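Local coordinates for putative glutathione S-transferase (Sinorhizobium meliloti, PDB 4MDC), which probably transfers glutathione to electrophilic compounds as a homodimeric member of the glutathione S-transferase family, at residues B[64-69]-B[80-85]; B[118-123]-B[179-184]; B[169-174]-B[215-220]. All coordinates share one frame; numbering follows the deposited sequence.

In the fold
The three contacts illustrate the two-domain design of glutathione S-transferases. Interaction 1 lies in the N-terminal domain, the part that in this family supplies most of the glutathione site; interactions 2 and 3 belong to the helical C-terminal domain. The centre of interaction 1 is about 28 Å from that of interaction 2 and about 34 Å from that of interaction 3, and it touches neither within the chain. The dimer brings them together: Pro68 and Ala69 of one subunit pack on Arg119, Tyr173 and Trp123 of the other. Interactions 2 and 3, their centres about 11 Å apart, share helix 167-180 and meet directly, with Arg119 NH1 2.9 Å from Tyr173 OH in a probable hydrogen bond.

Interaction 1: residues B[64-69]-B[80-85]; sequences LTLNPA and MRALCG
Asn67 lays the flat of its carboxamide over the thiol of Cys84: SG is 3.4 Å from Asn67 CG and an even 3.6 Å from both Asn67 OD1 and ND2, so the sulfur sits above the middle of the group instead of meeting one polar end. No hydrogen bond crosses here. The carboxamide reaches the sulfur because Asn67 CG stands anti to the backbone N (chi1 -179°), just where the chain leaves helix 61-66. Its two ends are tied on its own side of the contact, ND2 to Thr71 OG1 and OD1 by a weak bond from Ala69 N, 3.1 Å from OD1, which together should limit rotation of the amide. One residue earlier, Leu66 extends a single branch, and its CD1 comes to 3.9 Å from Ala82 CB. Alternation along the strand explains the pattern, with Ala82 and Cys84 facing 64-69 while Leu83 turns to helix 86-96. Val74 of strand 74-76 touches all four contacting side chains, and strand 82-84, at one border of the four-stranded sheet, is hydrogen-bonded, backbone to backbone, Leu83 with Tyr75, so the end of helix 61-66 packs against strands 74-76 and 82-84 of the thioredoxin-like N-terminal domain.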
loop_
_atom_site.group_PDB
_atom_site.type_symbol
_atom_site.label_atom_id
_atom_site.label_comp_id
_atom_site.label_asym_id
_atom_site.label_seq_id
_atom_site.Cartn_x
_atom_site.Cartn_y
_atom_site.Cartn_z
ATOM N N LEU B 64 1.121 -9.171 17.507
ATOM C CA LEU B 64 2.069 -9.525 16.433
ATOM C C LEU B 64 1.974 -10.981 15.975
ATOM O O LEU B 64 2.299 -11.289 14.852
ATOM C CB LEU B 64 3.517 -9.204 16.823
ATOM C CG LEU B 64 3.800 -7.704 17.000
ATOM C CD1 LEU B 64 5.247 -7.525 17.439
ATOM C CD2 LEU B 64 3.532 -6.887 15.754
ATOM N N THR B 65 1.461 -11.876 16.805
ATOM C CA THR B 65 1.126 -13.217 16.363
ATOM C C THR B 65 -0.033 -13.176 15.351
ATOM O O THR B 65 -0.032 -13.903 14.378
ATOM C CB THR B 65 0.791 -14.129 17.567
ATOM O OG1 THR B 65 1.961 -14.243 18.382
ATOM C CG2 THR B 65 0.352 -15.493 17.137
ATOM N N LEU B 66 -1.022 -12.346 15.618
ATOM C CA LEU B 66 -2.162 -12.223 14.740
ATOM C C LEU B 66 -1.753 -11.553 13.433
ATOM O O LEU B 66 -2.177 -11.969 12.372
ATOM C CB LEU B 66 -3.234 -11.375 15.427
ATOM C CG LEU B 66 -4.510 -11.200 14.607
ATOM C CD1 LEU B 66 -5.241 -12.520 14.547
ATOM C CD2 LEU B 66 -5.338 -10.079 15.217
ATOM N N ASN B 67 -0.930 -10.522 13.555
ATOM C CA ASN B 67 -0.462 -9.749 12.406
ATOM C C ASN B 67 1.002 -9.386 12.568
ATOM O O ASN B 67 1.326 -8.405 13.211
ATOM C CB ASN B 67 -1.306 -8.473 12.211
ATOM C CG ASN B 67 -0.849 -7.676 10.991
ATOM O OD1 ASN B 67 -0.091 -8.199 10.160
ATOM N ND2 ASN B 67 -1.338 -6.451 10.842
ATOM N N PRO B 68 1.902 -10.211 12.000
ATOM C CA PRO B 68 3.328 -9.966 12.185
ATOM C C PRO B 68 3.802 -8.674 11.548
ATOM O O PRO B 68 4.822 -8.138 11.983
ATOM C CB PRO B 68 4.001 -11.196 11.536
ATOM C CG PRO B 68 2.936 -11.920 10.815
ATOM C CD PRO B 68 1.625 -11.519 11.379
ATOM N N ALA B 69 3.026 -8.153 10.584
ATOM C CA ALA B 69 3.319 -6.856 9.963
ATOM C C ALA B 69 3.054 -5.698 10.911
ATOM O O ALA B 69 3.575 -4.621 10.688
ATOM C CB ALA B 69 2.522 -6.682 8.682
HETATM N N MSE B 80 -12.131 -16.943 11.297
HETATM C CA MSE B 80 -10.874 -16.884 12.044
HETATM C C MSE B 80 -9.654 -16.573 11.160
HETATM O O MSE B 80 -8.539 -16.713 11.616
HETATM C CB MSE B 80 -10.601 -18.144 12.880
HETATM C CG MSE B 80 -11.719 -18.484 13.860
HETATM SE SE MSE B 80 -12.293 -16.952 14.954
HETATM C CE MSE B 80 -10.626 -16.600 15.928
ATOM N N ARG B 81 -9.850 -16.120 9.922
ATOM C CA ARG B 81 -8.740 -15.753 9.055
ATOM C C ARG B 81 -8.510 -14.270 9.147
ATOM O O ARG B 81 -9.394 -13.506 8.795
ATOM C CB ARG B 81 -8.982 -16.214 7.611
ATOM C CG ARG B 81 -8.969 -17.734 7.559
ATOM C CD ARG B 81 -9.157 -18.346 6.210
ATOM N NE ARG B 81 -10.469 -18.967 6.001
ATOM C CZ ARG B 81 -10.749 -19.854 5.040
ATOM N NH1 ARG B 81 -9.815 -20.223 4.162
ATOM N NH2 ARG B 81 -11.977 -20.365 4.956
ATOM N N ALA B 82 -7.345 -13.864 9.638
ATOM C CA ALA B 82 -7.041 -12.445 9.799
ATOM C C ALA B 82 -6.745 -11.753 8.482
ATOM O O ALA B 82 -5.903 -12.181 7.724
ATOM C CB ALA B 82 -5.887 -12.251 10.754
ATOM N N LEU B 83 -7.486 -10.695 8.234
ATOM C CA LEU B 83 -7.360 -9.877 7.043
ATOM C C LEU B 83 -6.739 -8.566 7.503
ATOM O O LEU B 83 -7.302 -7.843 8.335
ATOM C CB LEU B 83 -8.721 -9.654 6.407
ATOM C CG LEU B 83 -9.504 -10.896 5.989
ATOM C CD1 LEU B 83 -10.856 -10.500 5.458
ATOM C CD2 LEU B 83 -8.735 -11.682 4.956
ATOM N N CYS B 84 -5.577 -8.261 6.979
ATOM C CA CYS B 84 -4.802 -7.123 7.473
ATOM C C CYS B 84 -4.683 -5.977 6.492
ATOM O O CYS B 84 -4.291 -6.185 5.336
ATOM C CB CYS B 84 -3.412 -7.589 7.818
ATOM S SG CYS B 84 -3.473 -8.796 9.185
ATOM N N GLY B 85 -4.998 -4.777 6.973
ATOM C CA GLY B 85 -4.848 -3.565 6.226
ATOM C C GLY B 85 -6.111 -3.157 5.452
ATOM O O GLY B 85 -6.952 -3.976 5.078
#

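Interaction 2: residues B[118-123]-B[179-184]; sequences RRLTEW and GSRPWL
Leu120 points one branch at a turn that a guanidinium group has already closed. Its CD1 lies over one face of the Leu184 carbonyl, 3.5 Å from both Leu184 C and Leu184 O, and 4.1 Å from Leu184 CB, so a methyl group is set against both the polar and the apolar part of the same residue. With CG anti to the carbonyl carbon, beside the backbone N (chi1 -68°), the branch extends to the turn at 181-184. Arg181 comes to the same oxygen with a different chemistry: its NH1 donates to Leu184 O over 2.8 Å, with an N-H...O angle of 151°. The donor lies in the carbonyl plane, although the oxygen is tilted 16° from the guanidinium plane. Leu120 CD1 stands at the edge of that guanidinium, near its plane, 4.3 Å from Arg181 NH1. Glu116, one turn before Leu120 on the same helix, takes salt bridges from both Arg181 and Arg119. No hydrogen bond crosses between the segments: Arg181 closes its own turn, and what links that turn to helix 111-145 is the packing of Leu120, which shields the carbonyl from one side, and the salt bridge to Glu116, which probably balances the arginine's charge.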
loop_
_atom_site.group_PDB
_atom_site.type_symbol
_atom_site.label_atom_id
_atom_site.label_comp_id
_atom_site.label_asym_id
_atom_site.label_seq_id
_atom_site.Cartn_x
_atom_site.Cartn_y
_atom_site.Cartn_z
ATOM N N ARG B 118 -9.601 2.978 -6.330
ATOM C CA ARG B 118 -8.393 2.462 -5.659
ATOM C C ARG B 118 -7.294 3.534 -5.589
ATOM O O ARG B 118 -6.535 3.597 -4.613
ATOM C CB ARG B 118 -7.906 1.168 -6.383
ATOM C CG ARG B 118 -8.845 -0.004 -6.134
ATOM C CD ARG B 118 -8.570 -1.154 -7.024
ATOM N NE ARG B 118 -9.424 -2.304 -6.733
ATOM C CZ ARG B 118 -9.778 -3.221 -7.621
ATOM N NH1 ARG B 118 -9.466 -3.090 -8.911
ATOM N NH2 ARG B 118 -10.524 -4.245 -7.219
ATOM N N ARG B 119 -7.080 4.246 -6.708
ATOM C CA ARG B 119 -5.967 5.200 -6.777
ATOM C C ARG B 119 -6.153 6.260 -5.669
ATOM O O ARG B 119 -5.218 6.649 -4.952
ATOM C CB ARG B 119 -5.929 5.910 -8.110
ATOM C CG ARG B 119 -4.737 6.870 -8.311
ATOM C CD ARG B 119 -4.806 7.611 -9.664
ATOM N NE ARG B 119 -5.862 8.628 -9.639
ATOM C CZ ARG B 119 -5.761 9.820 -9.031
ATOM N NH1 ARG B 119 -4.643 10.216 -8.449
ATOM N NH2 ARG B 119 -6.795 10.634 -9.016
ATOM N N LEU B 120 -7.387 6.712 -5.533
ATOM C CA LEU B 120 -7.699 7.719 -4.456
ATOM C C LEU B 120 -7.636 7.146 -3.041
ATOM O O LEU B 120 -7.164 7.818 -2.104
ATOM C CB LEU B 120 -9.096 8.302 -4.664
ATOM C CG LEU B 120 -9.159 9.168 -5.909
ATOM C CD1 LEU B 120 -10.629 9.314 -6.286
ATOM C CD2 LEU B 120 -8.518 10.483 -5.708
ATOM N N THR B 121 -8.069 5.895 -2.863
ATOM C CA THR B 121 -7.897 5.215 -1.572
ATOM C C THR B 121 -6.408 5.150 -1.180
ATOM O O THR B 121 -6.046 5.486 -0.052
ATOM C CB THR B 121 -8.515 3.790 -1.616
ATOM O OG1 THR B 121 -9.887 3.895 -2.010
ATOM C CG2 THR B 121 -8.421 3.106 -0.331
ATOM N N GLU B 122 -5.545 4.807 -2.151
ATOM C CA GLU B 122 -4.105 4.743 -1.909
ATOM C C GLU B 122 -3.502 6.121 -1.666
ATOM O O GLU B 122 -2.607 6.260 -0.802
ATOM C CB GLU B 122 -3.398 4.024 -3.073
ATOM C CG GLU B 122 -3.731 2.516 -3.047
ATOM C CD GLU B 122 -3.048 1.682 -4.176
ATOM O OE1 GLU B 122 -2.218 2.257 -4.941
ATOM O OE2 GLU B 122 -3.237 0.426 -4.141
ATOM N N TRP B 123 -4.017 7.138 -2.347
ATOM C CA TRP B 123 -3.529 8.498 -2.165
ATOM C C TRP B 123 -3.684 8.879 -0.682
ATOM O O TRP B 123 -2.735 9.320 -0.030
ATOM C CB TRP B 123 -4.276 9.502 -3.061
ATOM C CG TRP B 123 -3.714 10.887 -2.918
ATOM C CD1 TRP B 123 -4.017 11.784 -1.910
ATOM C CD2 TRP B 123 -2.679 11.518 -3.688
ATOM N NE1 TRP B 123 -3.288 12.905 -2.056
ATOM C CE2 TRP B 123 -2.497 12.808 -3.169
ATOM C CE3 TRP B 123 -1.983 11.160 -4.864
ATOM C CZ2 TRP B 123 -1.543 13.721 -3.668
ATOM C CZ3 TRP B 123 -1.054 12.089 -5.370
ATOM C CH2 TRP B 123 -0.840 13.343 -4.775
ATOM N N GLY B 179 -13.905 19.998 -6.124
ATOM C CA GLY B 179 -14.441 21.085 -6.918
ATOM C C GLY B 179 -14.632 20.714 -8.370
ATOM O O GLY B 179 -15.292 21.435 -9.073
ATOM N N SER B 180 -14.091 19.601 -8.818
ATOM C CA SER B 180 -14.138 19.267 -10.230
ATOM C C SER B 180 -15.018 18.054 -10.597
ATOM O O SER B 180 -15.185 17.734 -11.790
ATOM C CB SER B 180 -12.713 19.090 -10.784
ATOM O OG SER B 180 -12.042 18.009 -10.187
ATOM N N ARG B 181 -15.496 17.350 -9.583
ATOM C CA ARG B 181 -16.314 16.145 -9.700
ATOM C C ARG B 181 -17.399 16.124 -8.612
ATOM O O ARG B 181 -17.215 16.752 -7.543
ATOM C CB ARG B 181 -15.459 14.884 -9.522
ATOM C CG ARG B 181 -14.202 14.833 -10.349
ATOM C CD ARG B 181 -13.214 13.808 -9.844
ATOM N NE ARG B 181 -12.070 13.633 -10.769
ATOM C CZ ARG B 181 -11.163 12.648 -10.705
ATOM N NH1 ARG B 181 -11.238 11.704 -9.778
ATOM N NH2 ARG B 181 -10.182 12.593 -11.610
ATOM N N PRO B 182 -18.467 15.358 -8.805
ATOM C CA PRO B 182 -19.512 15.328 -7.783
ATOM C C PRO B 182 -19.075 14.634 -6.503
ATOM O O PRO B 182 -19.477 15.061 -5.411
ATOM C CB PRO B 182 -20.701 14.589 -8.425
ATOM C CG PRO B 182 -20.385 14.537 -9.879
ATOM C CD PRO B 182 -18.897 14.725 -10.062
ATOM N N TRP B 183 -18.279 13.574 -6.642
ATOM C CA TRP B 183 -17.630 12.889 -5.502
ATOM C C TRP B 183 -16.150 12.678 -5.942
ATOM O O TRP B 183 -15.838 12.923 -7.119
ATOM C CB TRP B 183 -18.304 11.561 -5.218
ATOM C CG TRP B 183 -19.742 11.684 -4.839
ATOM C CD1 TRP B 183 -20.814 11.735 -5.706
ATOM C CD2 TRP B 183 -20.273 11.833 -3.514
ATOM N NE1 TRP B 183 -21.973 11.871 -4.977
ATOM C CE2 TRP B 183 -21.664 11.943 -3.631
ATOM C CE3 TRP B 183 -19.701 11.859 -2.236
ATOM C CZ2 TRP B 183 -22.506 12.072 -2.491
ATOM C CZ3 TRP B 183 -20.528 12.007 -1.114
ATOM C CH2 TRP B 183 -21.914 12.119 -1.250
ATOM N N LEU B 184 -15.259 12.231 -5.065
ATOM C CA LEU B 184 -13.820 12.299 -5.391
ATOM C C LEU B 184 -13.405 11.453 -6.597
ATOM O O LEU B 184 -12.612 11.926 -7.368
ATOM C CB LEU B 184 -12.931 11.969 -4.234
ATOM C CG LEU B 184 -13.044 12.824 -2.971
ATOM C CD1 LEU B 184 -11.915 12.477 -2.000
ATOM C CD2 LEU B 184 -13.150 14.334 -3.227
#

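Interaction 3: residues B[169-174]-B[215-220]; sequences QHMKYL and PTAKEW
The indole of Trp220 receives Leu174 on one face and, at its edge and in its plane, the backbone oxygen of Ala217. Leu174 CD1 stands 3.9 Å above the plane, displaced toward the rim, and makes a CH-pi contact with the six-membered ring at 14° from the ring normal. This is helix-to-helix packing inside the all-helical C-terminal domain of the glutathione S-transferase fold: the segments 169-174 and 215-220 of helices 167-180 and 215-225 cross at 65°, their axes 8.8 Å apart at the closest. The small side chain of Ala217 is consistent with this close approach, since Ala217 is nearest to Leu174 across the pair, with 6.0 Å between the two CA atoms. Leu174 is a two-branched wedge, its CG swung opposite the backbone N (chi1 178°); while CD1 covers the ring, CD2 touches both Trp220 CZ3 and Ala217 CB. Replacing Leu174 with an alanine is likely to open a gap against both the Trp220 face and Ala217 CB and leave the indole less firmly held. Met171, present as selenomethionine, folds its chain at chi2 and chi3 and thereby reaches the same alanine from another direction. Trp220 and Leu174 also touch Leu184, and helix 191-205 adds Ala196 and Ala197 against the indole and Ile200 against Leu174. The ring's NE1 bonds to Asp193 OD1, and the selenomethionine methyl, Met171 CE, stops 4.0 Å from Ala217 CB.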
loop_
_atom_site.group_PDB
_atom_site.type_symbol
_atom_site.label_atom_id
_atom_site.label_comp_id
_atom_site.label_asym_id
_atom_site.label_seq_id
_atom_site.Cartn_x
_atom_site.Cartn_y
_atom_site.Cartn_z
ATOM N N GLN B 169 -0.501 20.696 0.456
ATOM C CA GLN B 169 -0.549 20.042 -0.852
ATOM C C GLN B 169 -1.703 19.029 -0.951
ATOM O O GLN B 169 -2.400 18.975 -1.953
ATOM C CB GLN B 169 0.794 19.340 -1.097
ATOM C CG GLN B 169 0.783 18.396 -2.284
ATOM C CD GLN B 169 1.872 17.283 -2.293
ATOM O OE1 GLN B 169 2.770 17.222 -1.445
ATOM N NE2 GLN B 169 1.768 16.398 -3.287
ATOM N N HIS B 170 -1.868 18.237 0.102
ATOM C CA HIS B 170 -2.952 17.282 0.224
ATOM C C HIS B 170 -4.338 17.878 0.289
ATOM O O HIS B 170 -5.212 17.435 -0.419
ATOM C CB HIS B 170 -2.669 16.326 1.406
ATOM C CG HIS B 170 -1.566 15.392 1.090
ATOM N ND1 HIS B 170 -1.745 14.380 0.180
ATOM C CD2 HIS B 170 -0.246 15.388 1.407
ATOM C CE1 HIS B 170 -0.614 13.725 0.040
ATOM N NE2 HIS B 170 0.306 14.315 0.770
HETATM N N MSE B 171 -4.507 18.936 1.072
HETATM C CA MSE B 171 -5.764 19.676 1.134
HETATM C C MSE B 171 -6.085 20.319 -0.195
HETATM O O MSE B 171 -7.245 20.378 -0.593
HETATM C CB MSE B 171 -5.722 20.735 2.250
HETATM C CG MSE B 171 -5.559 20.104 3.609
HETATM SE SE MSE B 171 -6.908 18.752 4.113
HETATM C CE MSE B 171 -8.476 20.000 3.857
ATOM N N LYS B 172 -5.083 20.851 -0.889
ATOM C CA LYS B 172 -5.291 21.475 -2.173
ATOM C C LYS B 172 -5.683 20.436 -3.254
ATOM O O LYS B 172 -6.515 20.721 -4.113
ATOM C CB LYS B 172 -4.095 22.291 -2.610
ATOM C CG LYS B 172 -3.988 23.590 -1.806
ATOM C CD LYS B 172 -4.929 24.634 -2.406
ATOM C CE LYS B 172 -5.106 25.827 -1.499
ATOM N NZ LYS B 172 -6.034 26.822 -2.083
ATOM N N TYR B 173 -5.138 19.242 -3.141
ATOM C CA TYR B 173 -5.474 18.173 -4.110
ATOM C C TYR B 173 -6.910 17.769 -3.870
ATOM O O TYR B 173 -7.717 17.622 -4.781
ATOM C CB TYR B 173 -4.544 16.974 -3.962
ATOM C CG TYR B 173 -4.771 15.903 -5.046
ATOM C CD1 TYR B 173 -4.830 16.258 -6.377
ATOM C CD2 TYR B 173 -4.944 14.581 -4.713
ATOM C CE1 TYR B 173 -4.992 15.274 -7.384
ATOM C CE2 TYR B 173 -5.094 13.620 -5.700
ATOM C CZ TYR B 173 -5.136 13.961 -7.003
ATOM O OH TYR B 173 -5.350 12.950 -7.938
ATOM N N LEU B 174 -7.247 17.608 -2.595
ATOM C CA LEU B 174 -8.623 17.306 -2.215
ATOM C C LEU B 174 -9.641 18.373 -2.667
ATOM O O LEU B 174 -10.706 18.045 -3.145
ATOM C CB LEU B 174 -8.714 17.145 -0.693
ATOM C CG LEU B 174 -10.054 16.878 -0.074
ATOM C CD1 LEU B 174 -10.663 15.579 -0.582
ATOM C CD2 LEU B 174 -9.930 16.805 1.418
ATOM N N PRO B 215 -11.774 25.972 1.466
ATOM C CA PRO B 215 -13.259 25.998 1.396
ATOM C C PRO B 215 -13.970 24.919 0.560
ATOM O O PRO B 215 -15.104 24.513 0.866
ATOM C CB PRO B 215 -13.543 27.417 0.843
ATOM C CG PRO B 215 -12.310 27.811 0.143
ATOM C CD PRO B 215 -11.191 27.180 0.895
ATOM N N THR B 216 -13.379 24.552 -0.572
ATOM C CA THR B 216 -14.018 23.563 -1.455
ATOM C C THR B 216 -13.997 22.189 -0.788
ATOM O O THR B 216 -14.971 21.443 -0.800
ATOM C CB THR B 216 -13.327 23.608 -2.844
ATOM O OG1 THR B 216 -13.372 24.964 -3.299
ATOM C CG2 THR B 216 -13.958 22.656 -3.856
ATOM N N ALA B 217 -12.867 21.865 -0.159
ATOM C CA ALA B 217 -12.763 20.625 0.570
ATOM C C ALA B 217 -13.704 20.635 1.775
ATOM O O ALA B 217 -14.303 19.613 2.104
ATOM C CB ALA B 217 -11.358 20.409 1.065
ATOM N N LYS B 218 -13.882 21.811 2.348
ATOM C CA LYS B 218 -14.807 21.962 3.489
ATOM C C LYS B 218 -16.255 21.581 3.156
ATOM O O LYS B 218 -16.910 20.851 3.909
ATOM C CB LYS B 218 -14.764 23.386 4.031
ATOM C CG LYS B 218 -15.596 23.572 5.295
ATOM C CD LYS B 218 -15.511 24.977 5.866
ATOM C CE LYS B 218 -16.349 25.075 7.136
ATOM N NZ LYS B 218 -16.319 26.456 7.698
ATOM N N GLU B 219 -16.716 21.981 1.970
ATOM C CA GLU B 219 -18.065 21.680 1.538
ATOM C C GLU B 219 -18.217 20.166 1.369
ATOM O O GLU B 219 -19.227 19.565 1.778
ATOM C CB GLU B 219 -18.409 22.442 0.244
ATOM C CG GLU B 219 -19.828 22.163 -0.301
ATOM C CD GLU B 219 -19.998 20.819 -1.041
ATOM O OE1 GLU B 219 -19.036 20.344 -1.709
ATOM O OE2 GLU B 219 -21.111 20.200 -0.985
ATOM N N TRP B 220 -17.228 19.543 0.715
ATOM C CA TRP B 220 -17.227 18.094 0.537
ATOM C C TRP B 220 -17.190 17.329 1.874
ATOM O O TRP B 220 -17.959 16.335 2.097
ATOM C CB TRP B 220 -16.087 17.687 -0.448
ATOM C CG TRP B 220 -15.776 16.234 -0.388
ATOM C CD1 TRP B 220 -16.280 15.228 -1.181
ATOM C CD2 TRP B 220 -14.904 15.594 0.554
ATOM N NE1 TRP B 220 -15.821 14.020 -0.761
ATOM C CE2 TRP B 220 -14.950 14.213 0.289
ATOM C CE3 TRP B 220 -14.067 16.059 1.566
ATOM C CZ2 TRP B 220 -14.192 13.305 1.013
ATOM C CZ3 TRP B 220 -13.330 15.186 2.271
ATOM C CH2 TRP B 220 -13.428 13.806 2.054
#